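Local coordinates for protein 6'''-hydroxyparomomycin C oxidase (PDB 7DVE) that uses a bound FAD to oxidise the C3 hydroxyl of the sugar in C-glycosides such as isoorientin and mangiferin, reducing oxygen to hydrogen peroxide, at residues T411-R414 with A415-E418. Numbering follows the deposited sequence.
Sequences TIDR and AKAE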
ATOM      1  N   THR A 411       5.566 -20.732 -10.486  1.00 56.87           N
ATOM      2  CA  THR A 411       4.461 -20.361  -9.590  1.00 57.68           C
ATOM      3  C   THR A 411       3.389 -19.551 -10.316  1.00 57.05           C
ATOM      4  O   THR A 411       2.200 -19.657  -9.981  1.00 58.46           O
ATOM      5  CB  THR A 411       4.961 -19.596  -8.354  1.00 55.65           C
ATOM      6  OG1 THR A 411       3.906 -19.533  -7.395  1.00 61.61           O
ATOM      7  CG2 THR A 411       5.332 -18.168  -8.684  1.00 58.74           C
ATOM      8  N   ILE A 412       3.775 -18.759 -11.316  1.00 55.39           N
ATOM      9  CA  ILE A 412       2.794 -18.021 -12.104  1.00 57.42           C
ATOM     10  C   ILE A 412       1.905 -18.982 -12.896  1.00 57.12           C
ATOM     11  O   ILE A 412       0.683 -18.805 -12.974  1.00 53.98           O
ATOM     12  CB  ILE A 412       3.526 -17.007 -13.011  1.00 58.00           C
ATOM     13  CG1 ILE A 412       4.108 -15.872 -12.150  1.00 55.67           C
ATOM     14  CG2 ILE A 412       2.612 -16.483 -14.127  1.00 52.03           C
ATOM     15  CD1 ILE A 412       4.943 -14.888 -12.923  1.00 60.78           C
ATOM     16  N   ASP A 413       2.499 -20.023 -13.488  1.00 57.58           N
ATOM     17  CA  ASP A 413       1.700 -21.021 -14.197  1.00 56.45           C
ATOM     18  C   ASP A 413       0.705 -21.703 -13.264  1.00 57.64           C
ATOM     19  O   ASP A 413      -0.472 -21.903 -13.618  1.00 58.12           O
ATOM     20  CB  ASP A 413       2.632 -22.036 -14.857  1.00 57.24           C
ATOM     21  CG  ASP A 413       3.348 -21.456 -16.083  1.00 60.81           C
ATOM     22  OD1 ASP A 413       3.021 -20.320 -16.488  1.00 59.90           O
ATOM     23  OD2 ASP A 413       4.247 -22.122 -16.642  1.00 67.23           O
ATOM     24  N   ARG A 414       1.160 -22.054 -12.057  1.00 58.51           N
ATOM     25  CA  ARG A 414       0.233 -22.554 -11.046  1.00 57.70           C
ATOM     26  C   ARG A 414      -0.909 -21.569 -10.813  1.00 56.18           C
ATOM     27  O   ARG A 414      -2.090 -21.946 -10.827  1.00 56.82           O
ATOM     28  CB  ARG A 414       0.986 -22.847  -9.739  1.00 57.71           C
ATOM     29  CG  ARG A 414       1.874 -24.082  -9.787  1.00 60.78           C
ATOM     30  CD  ARG A 414       2.465 -24.437  -8.406  1.00 64.20           C
ATOM     31  NE  ARG A 414       1.458 -24.895  -7.454  1.00 65.92           N
ATOM     32  CZ  ARG A 414       1.662 -25.037  -6.149  1.00 68.87           C
ATOM     33  NH1 ARG A 414       2.826 -24.738  -5.590  1.00 66.70           N
ATOM     34  NH2 ARG A 414       0.675 -25.497  -5.383  1.00 68.33           N
ATOM     35  N   ALA A 415      -0.582 -20.302 -10.588  1.00 56.42           N
ATOM     36  CA  ALA A 415      -1.629 -19.322 -10.319  1.00 56.35           C
ATOM     37  C   ALA A 415      -2.644 -19.254 -11.464  1.00 56.08           C
ATOM     38  O   ALA A 415      -3.845 -19.099 -11.229  1.00 55.31           O
ATOM     39  CB  ALA A 415      -1.001 -17.954 -10.051  1.00 52.37           C
ATOM     40  N   LYS A 416      -2.186 -19.395 -12.711  1.00 56.90           N
ATOM     41  CA  LYS A 416      -3.120 -19.362 -13.843  1.00 58.18           C
ATOM     42  C   LYS A 416      -4.126 -20.523 -13.790  1.00 57.72           C
ATOM     43  O   LYS A 416      -5.355 -20.322 -13.921  1.00 56.65           O
ATOM     44  CB  LYS A 416      -2.333 -19.368 -15.147  1.00 55.86           C
ATOM     45  CG  LYS A 416      -1.465 -18.125 -15.273  1.00 56.63           C
ATOM     46  CD  LYS A 416      -0.470 -18.280 -16.396  1.00 57.94           C
ATOM     47  CE  LYS A 416      -1.208 -18.352 -17.711  1.00 55.60           C
ATOM     48  NZ  LYS A 416      -0.265 -18.141 -18.801  1.00 59.46           N
ATOM     49  N   ALA A 417      -3.625 -21.742 -13.549  1.00 56.40           N
ATOM     50  CA  ALA A 417      -4.550 -22.873 -13.446  1.00 55.47           C
ATOM     51  C   ALA A 417      -5.495 -22.719 -12.250  1.00 55.17           C
ATOM     52  O   ALA A 417      -6.697 -23.027 -12.350  1.00 56.47           O
ATOM     53  CB  ALA A 417      -3.775 -24.188 -13.366  1.00 50.96           C
ATOM     54  N   GLU A 418      -4.998 -22.199 -11.127  1.00 53.12           N
ATOM     55  CA  GLU A 418      -5.885 -22.073  -9.966  1.00 53.71           C
ATOM     56  C   GLU A 418      -6.931 -20.980 -10.158  1.00 54.62           C
ATOM     57  O   GLU A 418      -8.064 -21.119  -9.674  1.00 55.42           O
ATOM     58  CB  GLU A 418      -5.100 -21.822  -8.673  1.00 54.60           C
ATOM     59  CG  GLU A 418      -6.016 -21.581  -7.415  1.00 60.21           C
ATOM     60  CD  GLU A 418      -6.796 -22.827  -6.949  1.00 61.45           C
ATOM     61  OE1 GLU A 418      -6.720 -23.877  -7.623  1.00 61.99           O
ATOM     62  OE2 GLU A 418      -7.494 -22.760  -5.900  1.00 65.77           O
TER
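K416 and D413 both set CG beside their own backbone N, opposite the carbonyl carbon (chi1 -63° and -73°), and this brings the two side chains alongside each other, pointing the same way, one turn apart on the alpha-helix 406-424. The lysine chain then runs back over the preceding turn: K416 CG lies 3.2 Å from I412 O, and K416 CD comes 4.2 Å from I412 CG2. D413 OD1 sits near the same methylene, but the charges do not join. D413 OD1 and K416 NZ stay 4.6 Å apart, opposite charges near each other but beyond salt-bridge distance.

Four successive i to i+4 backbone bonds run through T411-E418, from A415 N to T411 O through to E418 N, which meets R414 O at 2.9 Å. The bond from A417 N to D413 O is longer, at 3.2 Å, yet nearly straight.

The helix packs against the antiparallel sheet of this GMC oxidoreductase, well away from the flavin. I412 and A415, the two buried residues here, both rest on C373 of strand 366-373, while A415 also touches F341. R414 NH2 hydrogen-bonds to D338 O, and E418 OE1 makes a salt bridge with R421. The methyl carbon of A415, CB, lies 3.5 Å from I412 O, the carbonyl oxygen three residues back.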